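Local coordinates for protein sugar phosphate isomerase/epimerase (Parabacteroides distasonis, PDB 3OBE) that probably acts as an isomerase on sugars or sugar phosphates, using a TIM barrel of the xylose isomerase-like kind, at residues Asn40-Leu45 with Thr51-Phe56; Lys79-Met84 with Ala124-Ser129; Trp221-Gln226 with Ser254-Phe259; Leu243-Arg248 with Pro260-Lys265. One frame throughout, in Å; residues are numbered along the deposited sequence. Where two conformers were deposited one is given.

Contact 1: residues Asn40-Leu45 with Thr51-Phe56. With EOH (ethanol), chain G.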
loop_
_atom_site.group_PDB
_atom_site.type_symbol
_atom_site.label_atom_id
_atom_site.label_comp_id
_atom_site.label_asym_id
_atom_site.label_seq_id
_atom_site.Cartn_x
_atom_site.Cartn_y
_atom_site.Cartn_z
ATOM N N ASN A 40 -14.132 18.809 -4.057
ATOM C CA ASN A 40 -13.101 19.808 -4.186
ATOM C C ASN A 40 -11.728 19.244 -3.842
ATOM O O ASN A 40 -10.744 19.573 -4.487
ATOM C CB ASN A 40 -13.441 21.008 -3.330
ATOM C CG ASN A 40 -14.655 21.751 -3.866
ATOM O OD1 ASN A 40 -14.643 22.210 -5.020
ATOM N ND2 ASN A 40 -15.729 21.834 -3.065
ATOM N N GLY A 41 -11.687 18.370 -2.851
ATOM C CA GLY A 41 -10.412 17.755 -2.433
ATOM C C GLY A 41 -9.830 16.895 -3.543
ATOM O O GLY A 41 -8.612 16.902 -3.810
ATOM N N LEU A 42 -10.696 16.107 -4.166
ATOM C CA LEU A 42 -10.294 15.283 -5.308
ATOM C C LEU A 42 -9.784 16.105 -6.475
ATOM O O LEU A 42 -8.818 15.732 -7.137
ATOM C CB LEU A 42 -11.417 14.325 -5.728
ATOM C CG LEU A 42 -11.799 13.243 -4.700
ATOM C CD1 LEU A 42 -13.150 12.532 -5.040
ATOM C CD2 LEU A 42 -10.741 12.185 -4.527
ATOM N N ASN A 43 -10.417 17.240 -6.722
ATOM C CA ASN A 43 -9.949 18.142 -7.758
ATOM C C ASN A 43 -8.554 18.672 -7.438
ATOM O O ASN A 43 -7.668 18.756 -8.292
ATOM C CB ASN A 43 -10.937 19.302 -7.911
ATOM C CG ASN A 43 -10.596 20.190 -9.067
ATOM O OD1 ASN A 43 -10.712 19.787 -10.222
ATOM N ND2 ASN A 43 -10.178 21.411 -8.773
ATOM N N ARG A 44 -8.357 19.030 -6.183
ATOM C CA ARG A 44 -7.039 19.462 -5.720
ATOM C C ARG A 44 -5.947 18.404 -5.962
ATOM O O ARG A 44 -4.821 18.715 -6.419
ATOM C CB ARG A 44 -7.155 19.767 -4.225
ATOM C CG ARG A 44 -6.232 20.811 -3.784
ATOM C CD ARG A 44 -6.635 21.440 -2.435
ATOM N NE ARG A 44 -5.422 21.913 -1.807
ATOM C CZ ARG A 44 -5.348 22.360 -0.556
ATOM N NH1 ARG A 44 -6.425 22.381 0.217
ATOM N NH2 ARG A 44 -4.192 22.797 -0.093
ATOM N N LEU A 45 -6.269 17.160 -5.623
ATOM C CA LEU A 45 -5.330 16.065 -5.840
ATOM C C LEU A 45 -5.006 15.917 -7.343
ATOM O O LEU A 45 -3.825 15.775 -7.729
ATOM C CB LEU A 45 -5.879 14.803 -5.265
ATOM C CG LEU A 45 -6.023 14.789 -3.744
ATOM C CD1 LEU A 45 -6.582 13.453 -3.313
ATOM C CD2 LEU A 45 -4.615 15.025 -3.066
ATOM N N THR A 51 -2.864 10.655 -9.960
ATOM C CA THR A 51 -3.674 9.909 -10.927
ATOM C C THR A 51 -4.451 8.738 -10.262
ATOM O O THR A 51 -5.517 8.337 -10.754
ATOM C CB THR A 51 -2.808 9.331 -12.094
ATOM O OG1 THR A 51 -1.804 8.490 -11.530
ATOM C CG2 THR A 51 -2.179 10.480 -12.921
ATOM N N ASP A 52 -3.935 8.228 -9.152
ATOM C CA ASP A 52 -4.381 7.006 -8.568
ATOM C C ASP A 52 -4.558 7.167 -7.059
ATOM O O ASP A 52 -3.783 7.869 -6.433
ATOM C CB ASP A 52 -3.333 5.938 -8.801
ATOM C CG ASP A 52 -3.385 5.390 -10.191
ATOM O OD1 ASP A 52 -2.972 6.105 -11.146
ATOM O OD2 ASP A 52 -3.898 4.251 -10.337
ATOM N N LEU A 53 -5.566 6.507 -6.521
ATOM C CA LEU A 53 -5.801 6.456 -5.079
ATOM C C LEU A 53 -5.736 5.044 -4.563
ATOM O O LEU A 53 -6.246 4.109 -5.194
ATOM C CB LEU A 53 -7.177 7.030 -4.754
ATOM C CG LEU A 53 -7.447 8.484 -5.187
ATOM C CD1 LEU A 53 -8.883 8.954 -4.737
ATOM C CD2 LEU A 53 -6.382 9.470 -4.697
ATOM N N GLU A 54 -5.172 4.924 -3.364
ATOM C CA GLU A 54 -5.305 3.715 -2.560
ATOM C C GLU A 54 -6.112 4.098 -1.337
ATOM O O GLU A 54 -5.762 5.050 -0.622
ATOM C CB GLU A 54 -3.925 3.143 -2.175
ATOM C CG GLU A 54 -3.987 1.879 -1.322
ATOM C CD GLU A 54 -2.601 1.422 -0.970
ATOM O OE1 GLU A 54 -1.989 2.126 -0.144
ATOM O OE2 GLU A 54 -2.136 0.371 -1.528
ATOM N N ILE A 55 -7.268 3.459 -1.178
ATOM C CA ILE A 55 -8.207 3.864 -0.131
ATOM C C ILE A 55 -8.063 2.964 1.117
ATOM O O ILE A 55 -7.101 2.197 1.239
ATOM C CB ILE A 55 -9.654 3.946 -0.691
ATOM C CG1 ILE A 55 -10.135 2.588 -1.166
ATOM C CG2 ILE A 55 -9.703 5.051 -1.824
ATOM C CD1 ILE A 55 -11.622 2.534 -1.398
ATOM N N PHE A 56 -8.999 3.131 2.036
ATOM C CA PHE A 56 -9.017 2.459 3.307
ATOM C C PHE A 56 -10.467 2.437 3.770
ATOM O O PHE A 56 -11.319 3.085 3.200
ATOM C CB PHE A 56 -8.094 3.183 4.301
ATOM C CG PHE A 56 -8.597 4.524 4.713
ATOM C CD1 PHE A 56 -8.374 5.634 3.938
ATOM C CD2 PHE A 56 -9.342 4.667 5.889
ATOM C CE1 PHE A 56 -8.854 6.897 4.336
ATOM C CE2 PHE A 56 -9.831 5.923 6.278
ATOM C CZ PHE A 56 -9.589 7.016 5.496
HETATM C C1 EOH G . -12.624 5.688 3.382
HETATM C C2 EOH G . -12.850 7.148 3.646
HETATM O O EOH G . -12.366 5.387 2.034
#
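L53 overlaps two leucines of helix 38-48 at once: its CD1 methyl lies 3.7 Å from CD2 of L42, and its CD2 methyl 4.2 Å from CD1 of L45. This is the strand-to-helix packing of a TIM barrel of the xylose isomerase-like family, in which helix 38-48 runs into strand 52-55. Alternation along the strand sends L53 out to the helical layer and turns the carboxylate of E54 the other way, where Q26, S94 and H244 bind it. CG of L53 stands anti to the carbonyl carbon (chi1 -59°), and its two methyls fork toward leucines set about one helical turn apart. L42 meets it at a slant. No hydrogen bond crosses here, and the two segments bury just 96 Å² against each other; V85 of helix 78-87 adds to the layer by touching both L42 and L53, while F288 and V291 of helix 287-300 pack on L45. Farther along the segment, one face of the F56 ring receives an ethanol, probably from the crystallisation liquor, with C1 3.9 Å above the plane over the ring centre. With an alanine here, the ethanol carbons would probably lose the flat surface they lie on, and Y28 its edge-to-face partner. The ethanol O also gives a weak hydrogen bond to the carbonyl O of F56, at 2.8 Å.

Contact 2: residues Lys79-Met84 with Ala124-Ser129. With EOH (ethanol), chain G.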
loop_
_atom_site.group_PDB
_atom_site.type_symbol
_atom_site.label_atom_id
_atom_site.label_comp_id
_atom_site.label_asym_id
_atom_site.label_seq_id
_atom_site.Cartn_x
_atom_site.Cartn_y
_atom_site.Cartn_z
ATOM N N LYS A 79 -20.017 1.834 -5.846
ATOM C CA LYS A 79 -20.449 2.565 -7.042
ATOM C C LYS A 79 -20.343 4.091 -6.852
ATOM O O LYS A 79 -19.887 4.816 -7.759
ATOM C CB LYS A 79 -21.887 2.187 -7.405
ATOM C CG LYS A 79 -22.419 2.899 -8.642
ATOM C CD LYS A 79 -23.858 2.468 -8.943
ATOM C CE LYS A 79 -24.402 3.261 -10.102
ATOM N NZ LYS A 79 -24.962 4.537 -9.624
ATOM N N ASP A 80 -20.787 4.588 -5.697
ATOM C CA ASP A 80 -20.754 6.043 -5.445
ATOM C C ASP A 80 -19.321 6.504 -5.250
ATOM O O ASP A 80 -18.959 7.617 -5.642
ATOM C CB ASP A 80 -21.581 6.386 -4.220
ATOM C CG ASP A 80 -23.031 5.939 -4.371
ATOM O OD1 ASP A 80 -23.669 6.303 -5.381
ATOM O OD2 ASP A 80 -23.524 5.191 -3.509
ATOM N N TYR A 81 -18.514 5.658 -4.617
ATOM C CA TYR A 81 -17.120 6.014 -4.406
ATOM C C TYR A 81 -16.439 6.135 -5.774
ATOM O O TYR A 81 -15.818 7.146 -6.081
ATOM C CB TYR A 81 -16.412 4.944 -3.600
ATOM C CG TYR A 81 -15.308 5.412 -2.688
ATOM C CD1 TYR A 81 -14.604 6.613 -2.901
ATOM C CD2 TYR A 81 -14.975 4.640 -1.583
ATOM C CE1 TYR A 81 -13.601 7.017 -2.023
ATOM C CE2 TYR A 81 -14.003 5.041 -0.711
ATOM C CZ TYR A 81 -13.309 6.212 -0.924
ATOM O OH TYR A 81 -12.324 6.542 -0.014
ATOM N N LYS A 82 -16.558 5.078 -6.582
ATOM C CA LYS A 82 -15.929 5.047 -7.906
ATOM C C LYS A 82 -16.372 6.264 -8.739
ATOM O O LYS A 82 -15.554 6.918 -9.373
ATOM C CB LYS A 82 -16.271 3.737 -8.611
ATOM C CG LYS A 82 -15.515 3.522 -9.906
ATOM C CD LYS A 82 -15.781 2.157 -10.538
ATOM C CE LYS A 82 -14.938 2.012 -11.828
ATOM N NZ LYS A 82 -15.369 2.924 -12.896
ATOM N N LYS A 83 -17.659 6.590 -8.697
ATOM C CA LYS A 83 -18.175 7.743 -9.468
ATOM C C LYS A 83 -17.503 9.071 -9.115
ATOM O O LYS A 83 -17.089 9.839 -10.000
ATOM C CB LYS A 83 -19.702 7.868 -9.302
ATOM C CG LYS A 83 -20.321 9.120 -9.910
ATOM C CD LYS A 83 -20.379 9.019 -11.430
ATOM C CE LYS A 83 -21.448 9.978 -12.033
ATOM N NZ LYS A 83 -20.825 10.808 -13.093
HETATM N N MSE A 84 -17.414 9.361 -7.820
HETATM C CA MSE A 84 -16.805 10.589 -7.317
HETATM C C MSE A 84 -15.353 10.720 -7.811
HETATM O O MSE A 84 -14.923 11.738 -8.366
HETATM C CB MSE A 84 -16.825 10.525 -5.779
HETATM C CG MSE A 84 -16.829 11.833 -5.056
HETATM SE SE MSE A 84 -17.778 11.623 -3.372
HETATM C CE MSE A 84 -16.939 10.073 -2.739
ATOM N N ALA A 124 -14.259 -5.678 -6.657
ATOM C CA ALA A 124 -14.432 -5.825 -8.125
ATOM C C ALA A 124 -15.399 -4.744 -8.611
ATOM O O ALA A 124 -15.190 -4.075 -9.655
ATOM C CB ALA A 124 -14.895 -7.248 -8.468
ATOM N N GLU A 125 -16.456 -4.515 -7.846
ATOM C CA GLU A 125 -17.383 -3.426 -8.155
ATOM C C GLU A 125 -16.668 -2.071 -8.162
ATOM O O GLU A 125 -16.954 -1.213 -9.014
ATOM C CB GLU A 125 -18.519 -3.340 -7.110
ATOM C CG GLU A 125 -19.547 -4.424 -6.988
ATOM C CD GLU A 125 -20.525 -4.128 -5.792
ATOM O OE1 GLU A 125 -20.091 -3.610 -4.737
ATOM O OE2 GLU A 125 -21.726 -4.373 -5.918
ATOM N N LEU A 126 -15.771 -1.873 -7.199
ATOM C CA LEU A 126 -15.032 -0.627 -7.020
ATOM C C LEU A 126 -14.038 -0.418 -8.181
ATOM O O LEU A 126 -13.730 0.721 -8.507
ATOM C CB LEU A 126 -14.301 -0.645 -5.676
ATOM C CG LEU A 126 -13.638 0.624 -5.142
ATOM C CD1 LEU A 126 -14.690 1.750 -4.937
ATOM C CD2 LEU A 126 -12.849 0.316 -3.864
ATOM N N GLY A 127 -13.591 -1.521 -8.808
ATOM C CA GLY A 127 -12.726 -1.499 -9.993
ATOM C C GLY A 127 -11.253 -1.374 -9.677
ATOM O O GLY A 127 -10.466 -0.959 -10.529
ATOM N N VAL A 128 -10.858 -1.767 -8.469
ATOM C CA VAL A 128 -9.428 -1.724 -8.102
ATOM C C VAL A 128 -8.614 -2.774 -8.828
ATOM O O VAL A 128 -9.140 -3.806 -9.277
ATOM C CB VAL A 128 -9.209 -1.911 -6.566
ATOM C CG1 VAL A 128 -10.006 -0.808 -5.782
ATOM C CG2 VAL A 128 -9.552 -3.378 -6.121
ATOM N N SER A 129 -7.326 -2.520 -8.950
ATOM C CA SER A 129 -6.359 -3.490 -9.405
ATOM C C SER A 129 -5.725 -4.314 -8.283
ATOM O O SER A 129 -5.287 -5.435 -8.538
ATOM C CB SER A 129 -5.238 -2.828 -10.185
ATOM O OG SER A 129 -5.803 -2.266 -11.358
HETATM C C1 EOH G . -12.624 5.688 3.382
HETATM C C2 EOH G . -12.850 7.148 3.646
HETATM O O EOH G . -12.366 5.387 2.034
#
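E125 enters the contact through its backbone, its carbonyl O lying 3.9 Å from CD of K82. L126 follows with more to offer. Its carbonyl O sits 3.2 Å from the same K82 CD, a close approach of methylene to oxygen, while its side chain, with CG anti to the backbone N (chi1 -170°), brings CD1 to within 3.9 Å of CB of Y81. Two neighbouring outer helices of the TIM barrel, 78-87 and 109-126, meet in this way, and I92 of strand 91-95 touches both Y81 and L126. The lysine chain runs extended over the L126 carbonyl and bends at its last torsion, where NZ forms a salt bridge with D86 of its own helix. With an alanine in place of K82, D86 would probably be left without its charged mate and the end of helix 109-126 without its methylene cover. G127 then leaves the helix with positive phi (85°); a CB there would crowd K82 CE. Its carbonyl O, and farther on the S129 hydroxyl, accept hydrogen bonds from R91. At the opposite end of Y81, the ethanol O lies in the ring plane at the edge, beside OH.

Contact 3: residues Trp221-Gln226 with Ser254-Phe259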
loop_
_atom_site.group_PDB
_atom_site.type_symbol
_atom_site.label_atom_id
_atom_site.label_comp_id
_atom_site.label_asym_id
_atom_site.label_seq_id
_atom_site.Cartn_x
_atom_site.Cartn_y
_atom_site.Cartn_z
ATOM N N TRP A 221 9.421 2.638 6.133
ATOM C CA TRP A 221 9.405 1.825 7.352
ATOM C C TRP A 221 10.498 0.739 7.267
ATOM O O TRP A 221 10.989 0.287 8.307
ATOM C CB TRP A 221 8.022 1.214 7.589
ATOM C CG TRP A 221 6.971 2.250 7.953
ATOM C CD1 TRP A 221 5.824 2.523 7.252
ATOM C CD2 TRP A 221 6.961 3.150 9.076
ATOM N NE1 TRP A 221 5.103 3.496 7.874
ATOM C CE2 TRP A 221 5.769 3.911 8.994
ATOM C CE3 TRP A 221 7.821 3.372 10.157
ATOM C CZ2 TRP A 221 5.450 4.901 9.925
ATOM C CZ3 TRP A 221 7.491 4.351 11.069
ATOM C CH2 TRP A 221 6.320 5.108 10.945
ATOM N N ALA A 222 10.945 0.398 6.063
ATOM C CA ALA A 222 12.116 -0.470 5.911
ATOM C C ALA A 222 13.385 0.244 6.427
ATOM O O ALA A 222 14.108 -0.295 7.279
ATOM C CB ALA A 222 12.293 -0.883 4.453
ATOM N N VAL A 223 13.603 1.492 5.991
ATOM C CA VAL A 223 14.736 2.292 6.553
ATOM C C VAL A 223 14.646 2.462 8.082
ATOM O O VAL A 223 15.667 2.330 8.787
ATOM C CB VAL A 223 14.884 3.643 5.839
ATOM C CG1 VAL A 223 15.957 4.497 6.552
ATOM C CG2 VAL A 223 15.230 3.407 4.318
HETATM N N MSE A 224 13.436 2.658 8.623
HETATM C CA MSE A 224 13.232 2.796 10.040
HETATM C C MSE A 224 13.415 1.472 10.772
HETATM O O MSE A 224 13.643 1.474 11.982
HETATM C CB MSE A 224 11.854 3.375 10.357
HETATM C CG MSE A 224 11.687 4.762 9.818
HETATM SE SE MSE A 224 12.582 6.063 10.911
HETATM C CE MSE A 224 11.377 6.083 12.378
ATOM N N GLY A 225 13.382 0.361 10.026
ATOM C CA GLY A 225 13.765 -0.953 10.537
ATOM C C GLY A 225 15.207 -1.322 10.237
ATOM O O GLY A 225 15.558 -2.504 10.309
ATOM N N GLN A 226 16.007 -0.315 9.881
ATOM C CA GLN A 226 17.445 -0.439 9.628
ATOM C C GLN A 226 17.799 -1.211 8.352
ATOM O O GLN A 226 18.903 -1.742 8.230
ATOM C CB GLN A 226 18.175 -1.035 10.828
ATOM C CG GLN A 226 17.931 -0.308 12.155
ATOM C CD GLN A 226 18.780 -0.852 13.294
ATOM O OE1 GLN A 226 18.858 -2.075 13.507
ATOM N NE2 GLN A 226 19.386 0.047 14.065
ATOM N N SER A 254 13.781 15.352 3.692
ATOM C CA SER A 254 14.535 14.980 4.913
ATOM C C SER A 254 15.962 14.553 4.539
ATOM O O SER A 254 16.323 14.584 3.363
ATOM C CB SER A 254 13.848 13.895 5.698
ATOM O OG SER A 254 14.106 12.594 5.203
ATOM N N GLY A 255 16.766 14.248 5.552
ATOM C CA GLY A 255 18.069 13.639 5.351
ATOM C C GLY A 255 18.057 12.133 5.150
ATOM O O GLY A 255 19.115 11.553 4.966
HETATM N N MSE A 256 16.907 11.426 5.152
HETATM C CA MSE A 256 16.910 9.932 5.377
HETATM C C MSE A 256 16.928 8.834 4.241
HETATM O O MSE A 256 17.581 7.810 4.433
HETATM C CB MSE A 256 15.796 9.568 6.382
HETATM C CG MSE A 256 15.749 10.472 7.598
HETATM SE SE MSE A 256 14.259 9.942 8.766
HETATM C CE MSE A 256 14.730 8.131 8.616
HETATM N N MSE A 257 16.222 8.978 3.113
HETATM C CA MSE A 257 15.731 8.289 1.918
HETATM C C MSE A 257 16.526 8.743 0.686
HETATM O O MSE A 257 16.759 9.937 0.491
HETATM C CB MSE A 257 14.213 8.548 1.715
HETATM C CG MSE A 257 13.351 8.434 2.963
HETATM SE SE MSE A 257 13.546 6.683 3.705
HETATM C CE MSE A 257 13.089 5.545 2.186
ATOM N N ASN A 258 16.913 7.763 -0.123
ATOM C CA ASN A 258 17.549 8.009 -1.412
ATOM C C ASN A 258 16.545 7.636 -2.506
ATOM O O ASN A 258 16.553 6.523 -3.036
ATOM C CB ASN A 258 18.829 7.193 -1.524
ATOM C CG ASN A 258 19.697 7.680 -2.698
ATOM O OD1 ASN A 258 19.150 8.054 -3.736
ATOM N ND2 ASN A 258 20.993 7.617 -2.553
ATOM N N PHE A 259 15.641 8.556 -2.794
ATOM C CA PHE A 259 14.599 8.321 -3.781
ATOM C C PHE A 259 15.180 8.112 -5.175
ATOM O O PHE A 259 14.668 7.280 -5.906
ATOM C CB PHE A 259 13.511 9.395 -3.702
ATOM C CG PHE A 259 12.647 9.240 -2.481
ATOM C CD1 PHE A 259 11.901 8.077 -2.324
ATOM C CD2 PHE A 259 12.635 10.181 -1.479
ATOM C CE1 PHE A 259 11.133 7.849 -1.204
ATOM C CE2 PHE A 259 11.844 9.942 -0.335
ATOM C CZ PHE A 259 11.094 8.807 -0.243
#
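Two successive bends, chi2 -58° and chi3 -55°, curl the selenomethionine side chain of M257 so that its last two atoms both lie against V223. SE and CE of M257 are each 3.7 Å from CG2 of V223, the branch anti to the valine's carbonyl carbon, and SE also comes within 3.9 Å of V223 CB. The two side chains run antiparallel alongside each other. A second pair meets at a slant: M224, bent at both chi2 and chi3, turns its SE toward CE of M256, whose chain bends at chi3. M256 was modelled in two conformers, and the one described here brings its SE implausibly close to CD of R248, so the placement of its end is doubtful, and with it both this meeting and the approach of CE to CG1 of V223. In the TIM barrel the contact joins two connections that follow successive strands of the sheet: helix 219-224, after strand 213-218, and the loop between strand 240-245 and helix 259-269. Both backbones are shaped by local motifs. The helix closes in a Schellman motif, with Q226 at positive phi as its C-prime residue: Q227 N bonds to A222 O and Q226 N to V223 O. In the loop an ST turn has S254 OG accepting from M256 N at 3.0 Å, in a fairly straight bond of 163°; the same hydroxyl pairs with D247. The four touching side chains also meet crystal neighbours. N258 is the N-cap of helix 259-269, its OD1 accepting from N261 N.

Contact 4: residues Leu243-Arg248 with Pro260-Lys265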
loop_
_atom_site.group_PDB
_atom_site.type_symbol
_atom_site.label_atom_id
_atom_site.label_comp_id
_atom_site.label_asym_id
_atom_site.label_seq_id
_atom_site.Cartn_x
_atom_site.Cartn_y
_atom_site.Cartn_z
ATOM N N LEU A 243 5.150 0.097 -4.362
ATOM C CA LEU A 243 5.789 0.729 -3.237
ATOM C C LEU A 243 4.797 1.629 -2.526
ATOM O O LEU A 243 3.890 2.208 -3.165
ATOM C CB LEU A 243 6.954 1.618 -3.654
ATOM C CG LEU A 243 8.068 0.982 -4.514
ATOM C CD1 LEU A 243 9.153 2.011 -4.961
ATOM C CD2 LEU A 243 8.673 -0.235 -3.791
ATOM N N HIS A 244 5.047 1.813 -1.233
ATOM C CA HIS A 244 4.636 3.035 -0.559
ATOM C C HIS A 244 5.822 3.978 -0.522
ATOM O O HIS A 244 6.939 3.575 -0.130
ATOM C CB HIS A 244 4.135 2.787 0.845
ATOM C CG HIS A 244 2.648 2.765 0.925
ATOM N ND1 HIS A 244 1.941 3.214 2.016
ATOM C CD2 HIS A 244 1.728 2.310 0.040
ATOM C CE1 HIS A 244 0.648 3.058 1.804
ATOM N NE2 HIS A 244 0.482 2.488 0.621
ATOM N N ILE A 245 5.580 5.209 -0.968
ATOM C CA ILE A 245 6.567 6.270 -0.955
ATOM C C ILE A 245 6.210 7.187 0.205
ATOM O O ILE A 245 5.149 7.848 0.210
ATOM C CB ILE A 245 6.629 7.027 -2.319
ATOM C CG1 ILE A 245 7.141 6.076 -3.422
ATOM C CG2 ILE A 245 7.462 8.329 -2.224
ATOM C CD1 ILE A 245 8.643 5.626 -3.220
ATOM N N LYS A 246 7.084 7.154 1.210
ATOM C CA LYS A 246 6.900 7.816 2.476
ATOM C C LYS A 246 8.249 8.362 2.936
ATOM O O LYS A 246 9.307 7.821 2.587
ATOM C CB LYS A 246 6.307 6.860 3.527
ATOM C CG LYS A 246 6.019 7.613 4.865
ATOM C CD LYS A 246 5.379 6.780 5.883
ATOM C CE LYS A 246 5.120 7.583 7.133
ATOM N NZ LYS A 246 6.300 8.387 7.613
ATOM N N ASP A 247 8.210 9.469 3.657
ATOM C CA ASP A 247 9.408 10.114 4.191
ATOM C C ASP A 247 9.030 10.593 5.590
ATOM O O ASP A 247 7.989 10.199 6.105
ATOM C CB ASP A 247 9.805 11.247 3.244
ATOM C CG ASP A 247 11.267 11.631 3.318
ATOM O OD1 ASP A 247 11.872 11.492 4.404
ATOM O OD2 ASP A 247 11.803 12.160 2.270
ATOM N N ARG A 248 9.827 11.456 6.217
ATOM C CA ARG A 248 9.442 12.002 7.523
ATOM C C ARG A 248 8.087 12.715 7.389
ATOM O O ARG A 248 7.168 12.506 8.172
ATOM C CB ARG A 248 10.485 12.962 7.992
ATOM C CG ARG A 248 11.858 12.304 8.151
ATOM C CD ARG A 248 11.803 11.220 9.257
ATOM N NE ARG A 248 11.941 11.808 10.577
ATOM C CZ ARG A 248 11.883 11.113 11.711
ATOM N NH1 ARG A 248 11.649 9.812 11.689
ATOM N NH2 ARG A 248 12.029 11.720 12.867
ATOM N N PRO A 260 16.289 8.796 -5.531
ATOM C CA PRO A 260 16.839 8.492 -6.866
ATOM C C PRO A 260 17.186 7.019 -7.005
ATOM O O PRO A 260 16.850 6.395 -7.993
ATOM C CB PRO A 260 18.052 9.397 -6.941
ATOM C CG PRO A 260 17.637 10.610 -6.200
ATOM C CD PRO A 260 16.887 10.038 -4.996
ATOM N N ASN A 261 17.787 6.423 -5.973
ATOM C CA ASN A 261 18.100 4.990 -6.040
ATOM C C ASN A 261 16.921 4.063 -5.917
ATOM O O ASN A 261 16.914 3.015 -6.549
ATOM C CB ASN A 261 19.140 4.606 -5.011
ATOM C CG ASN A 261 20.527 5.086 -5.371
ATOM O OD1 ASN A 261 20.849 5.491 -6.516
ATOM N ND2 ASN A 261 21.400 5.044 -4.376
ATOM N N ILE A 262 15.951 4.417 -5.068
ATOM C CA ILE A 262 14.727 3.637 -4.907
ATOM C C ILE A 262 13.956 3.562 -6.216
ATOM O O ILE A 262 13.578 2.462 -6.662
ATOM C CB ILE A 262 13.870 4.190 -3.762
ATOM C CG1 ILE A 262 14.552 3.884 -2.421
ATOM C CG2 ILE A 262 12.432 3.667 -3.807
ATOM C CD1 ILE A 262 14.024 4.684 -1.255
ATOM N N PHE A 263 13.798 4.707 -6.861
ATOM C CA PHE A 263 13.098 4.744 -8.147
ATOM C C PHE A 263 13.875 4.062 -9.265
ATOM O O PHE A 263 13.294 3.304 -10.016
ATOM C CB PHE A 263 12.728 6.177 -8.504
ATOM C CG PHE A 263 11.447 6.614 -7.878
ATOM C CD1 PHE A 263 10.218 6.262 -8.405
ATOM C CD2 PHE A 263 11.473 7.362 -6.714
ATOM C CE1 PHE A 263 9.068 6.637 -7.766
ATOM C CE2 PHE A 263 10.350 7.733 -6.122
ATOM C CZ PHE A 263 9.140 7.378 -6.626
ATOM N N LYS A 264 15.188 4.244 -9.326
ATOM C CA LYS A 264 16.006 3.515 -10.290
ATOM C C LYS A 264 15.802 2.005 -10.157
ATOM O O LYS A 264 15.566 1.334 -11.160
ATOM C CB LYS A 264 17.493 3.889 -10.119
ATOM C CG LYS A 264 18.436 3.214 -11.084
ATOM C CD LYS A 264 19.920 3.559 -10.701
ATOM N N LYS A 265 15.833 1.480 -8.927
ATOM C CA LYS A 265 15.674 0.052 -8.737
ATOM C C LYS A 265 14.231 -0.376 -9.048
ATOM O O LYS A 265 14.007 -1.455 -9.604
ATOM C CB LYS A 265 16.006 -0.356 -7.306
ATOM C CG LYS A 265 16.029 -1.881 -7.104
ATOM C CD LYS A 265 17.011 -2.622 -8.025
ATOM C CE LYS A 265 18.470 -2.289 -7.702
ATOM N NZ LYS A 265 19.455 -2.995 -8.528
#
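I245 and F263 reach for each other, one from the strand and one from the helix, and of all the residues here these two have the most surface buried by the contact. CD1 of the isoleucine reaches 3.9 Å from CZ of the ring and 4.0 Å from CE2, while its CG1 lies 4.0 Å from the same CZ, so the ring end takes both the terminal methyl and the methylene behind it. The approach is oblique to the ring plane. CG1 of I245 stands anti to the carbonyl carbon (chi1 -66°), which carries that methyl across to the helix. I262 is the third main contributor. Its CG2 methyl sits 4.3 Å from CD1 of I245 and 3.9 Å from CD1 of L243, bridging two residues that lie two apart on the strand and both point toward the helix. The pieces belong to one beta-alpha-beta unit of the TIM barrel: strand 240-245, helix 259-269, strand 273-276. Strand and helix run nearly antiparallel, their short segments at 158° with axes 11.5 Å apart at closest approach. V219 of helix 219-224 touches both I245 and I262, and A266 adds to the cover on L243. The polar groups follow other paths: K246 NZ donates to D247 O at 2.9 Å and also forms a salt bridge with E279, and D247 OD1 accepts from R248 N. Since only carbon meets carbon across the interface and no hydrogen bond spans it, the helix is held on the strand by close fit and exclusion of water, without directional bonds between the two segments.

All four contacts lie in the one TIM barrel, contact 2 on the opposite side of the chain's centre from contacts 3 and 4. Contacts 1 and 2, with centres 13 Å apart, come first along the chain and in series; they share the neighbourhood of strand 52-55 and helix 78-87, where I55 packs on Y81 and L126. Contacts 3 and 4, 9 Å apart, alternate their segments, and the 254-259 loop runs straight on into the helix carrying 260-265. Contacts 1 and 4 both reach the central parallel sheet, and a probable hydrogen bond between E54 and H244 links their strands across the barrel interior, where TIM-barrel isomerases commonly keep their polar residues.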